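Adhesion and penetration protein autotransporter (Haemophilus influenzae, PDB 3SYJ) promotes adherence to and invasion of host cells, mediates bacterial aggregation through self-association, and is probably a serine protease. Local coordinates at residues V431-Q436 with G456-N461. Numbering follows the deposited sequence.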
loop_
_atom_site.group_PDB
_atom_site.type_symbol
_atom_site.label_atom_id
_atom_site.label_comp_id
_atom_site.label_asym_id
_atom_site.label_seq_id
_atom_site.Cartn_x
_atom_site.Cartn_y
_atom_site.Cartn_z
ATOM N N VAL A 431 37.854 28.635 19.830
ATOM C CA VAL A 431 37.715 29.923 20.473
ATOM C C VAL A 431 36.247 30.025 20.814
ATOM O O VAL A 431 35.391 29.903 19.933
ATOM C CB VAL A 431 38.064 31.066 19.516
ATOM C CG1 VAL A 431 37.543 32.390 20.049
ATOM C CG2 VAL A 431 39.572 31.118 19.265
ATOM N N ILE A 432 35.955 30.212 22.097
ATOM C CA ILE A 432 34.590 30.439 22.552
ATOM C C ILE A 432 34.407 31.933 22.771
ATOM O O ILE A 432 35.215 32.566 23.448
ATOM C CB ILE A 432 34.309 29.691 23.872
ATOM C CG1 ILE A 432 34.508 28.183 23.683
ATOM C CG2 ILE A 432 32.915 29.992 24.362
ATOM C CD1 ILE A 432 34.418 27.381 24.974
ATOM N N LEU A 433 33.359 32.497 22.183
ATOM C CA LEU A 433 33.083 33.921 22.326
ATOM C C LEU A 433 32.078 34.172 23.433
ATOM O O LEU A 433 30.915 33.785 23.322
ATOM C CB LEU A 433 32.536 34.501 21.026
ATOM C CG LEU A 433 33.399 34.289 19.783
ATOM C CD1 LEU A 433 32.704 34.889 18.571
ATOM C CD2 LEU A 433 34.778 34.908 20.002
ATOM N N GLU A 434 32.534 34.824 24.497
ATOM C CA GLU A 434 31.637 35.263 25.558
ATOM C C GLU A 434 32.066 36.599 26.172
ATOM O O GLU A 434 32.168 36.712 27.392
ATOM C CB GLU A 434 31.515 34.187 26.654
ATOM C CG GLU A 434 30.154 34.199 27.358
ATOM C CD GLU A 434 30.049 33.225 28.518
ATOM O OE1 GLU A 434 30.939 32.365 28.679
ATOM O OE2 GLU A 434 29.061 33.323 29.277
ATOM N N GLN A 435 32.321 37.607 25.337
ATOM C CA GLN A 435 32.626 38.940 25.852
ATOM C C GLN A 435 31.502 39.380 26.760
ATOM O O GLN A 435 30.334 39.127 26.462
ATOM C CB GLN A 435 32.733 39.976 24.733
ATOM C CG GLN A 435 34.067 40.058 24.064
ATOM C CD GLN A 435 35.111 40.785 24.873
ATOM O OE1 GLN A 435 35.075 42.006 25.039
ATOM N NE2 GLN A 435 36.072 40.038 25.351
ATOM N N GLN A 436 31.866 40.057 27.845
ATOM C CA GLN A 436 30.902 40.673 28.749
ATOM C C GLN A 436 30.719 42.145 28.408
ATOM O O GLN A 436 31.681 42.831 28.066
ATOM C CB GLN A 436 31.398 40.594 30.189
ATOM C CG GLN A 436 32.124 39.320 30.561
ATOM C CD GLN A 436 31.184 38.163 30.814
ATOM O OE1 GLN A 436 30.584 37.619 29.887
ATOM N NE2 GLN A 436 31.064 37.769 32.078
ATOM N N GLY A 456 40.184 24.911 12.847
ATOM C CA GLY A 456 39.642 25.704 13.938
ATOM C C GLY A 456 38.132 25.731 14.080
ATOM O O GLY A 456 37.397 25.363 13.164
ATOM N N THR A 457 37.678 26.177 15.253
ATOM C CA THR A 457 36.256 26.302 15.560
ATOM C C THR A 457 35.970 27.570 16.364
ATOM O O THR A 457 36.649 27.872 17.347
ATOM C CB THR A 457 35.741 25.088 16.381
ATOM O OG1 THR A 457 35.826 23.892 15.596
ATOM C CG2 THR A 457 34.293 25.295 16.824
ATOM N N VAL A 458 34.958 28.313 15.946
ATOM C CA VAL A 458 34.459 29.408 16.752
ATOM C C VAL A 458 33.115 28.983 17.310
ATOM O O VAL A 458 32.220 28.614 16.557
ATOM C CB VAL A 458 34.291 30.695 15.927
ATOM C CG1 VAL A 458 33.402 31.675 16.656
ATOM C CG2 VAL A 458 35.658 31.316 15.615
ATOM N N GLN A 459 32.990 29.022 18.633
ATOM C CA GLN A 459 31.772 28.606 19.323
ATOM C C GLN A 459 31.133 29.811 20.015
ATOM O O GLN A 459 31.814 30.577 20.703
ATOM C CB GLN A 459 32.100 27.512 20.345
ATOM C CG GLN A 459 30.969 27.128 21.291
ATOM C CD GLN A 459 31.429 26.133 22.343
ATOM O OE1 GLN A 459 32.072 25.136 22.027
ATOM N NE2 GLN A 459 31.107 26.405 23.605
ATOM N N LEU A 460 29.831 29.983 19.819
ATOM C CA LEU A 460 29.120 31.130 20.379
ATOM C C LEU A 460 28.510 30.785 21.735
ATOM O O LEU A 460 27.684 29.875 21.842
ATOM C CB LEU A 460 28.015 31.597 19.422
ATOM C CG LEU A 460 28.407 31.853 17.964
ATOM C CD1 LEU A 460 27.240 32.466 17.181
ATOM C CD2 LEU A 460 29.631 32.749 17.896
ATOM N N ASN A 461 28.911 31.519 22.766
ATOM C CA ASN A 461 28.306 31.356 24.080
ATOM C C ASN A 461 27.463 32.556 24.488
ATOM O O ASN A 461 27.139 32.714 25.656
ATOM C CB ASN A 461 29.366 31.064 25.142
ATOM C CG ASN A 461 29.688 29.584 25.250
ATOM O OD1 ASN A 461 30.150 29.118 26.286
ATOM N ND2 ASN A 461 29.433 28.838 24.180
#
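I432 packs against the side-chain amides of both Q459 and N461. Its methyl CG2 sits almost directly over one face of the N461 amide, with CG2 3.4 Å from N461 CG. Its other branch covers the Q459 amide. CG1 and CD1 both lie over one face of that group, and I432 CD1 is 3.7 Å from Q459 NE2. The first torsion of I432 (chi1 -60°) turns CG2 opposite the backbone N, which splits the two branches between the two amides. Q459 is extended and runs alongside I432. At the edge of its amide, OE1 is hydrogen-bonded to K430 NZ, which ties the group down. The E434 carboxylate is turned 67° from the N461 amide plane, and E434 CG lies 3.9 Å from N461 CB.

The other face of the strands is apolar and buried. L433 CD1 meets V458 CG1 and L460 CD2, each at 3.8 Å. V431 and V458 both touch V426 of strand 423-427, across the interior.

The backbones pair in parallel, V431 with V458 through L433 with L460. V431 N donates to T457 O, and V431 O accepts from Q459 N at 2.9 Å. L433 N then donates to Q459 O. The last bond, N461 N to L433 O, is longer at 3.1 Å and less straight, its donor tilted 24° from the carbonyl plane, where 456-461 leaves its strand. On the other edge of 431-433, the I432 backbone hydrogen-bonds to L412 and V414 of strand 411-414, one coil earlier. L460 O accepts from N483 ND2. In-register stacking of strands from successive coils, around an aliphatic interior, is characteristic of the right-handed parallel beta-helix of autotransporter passenger domains.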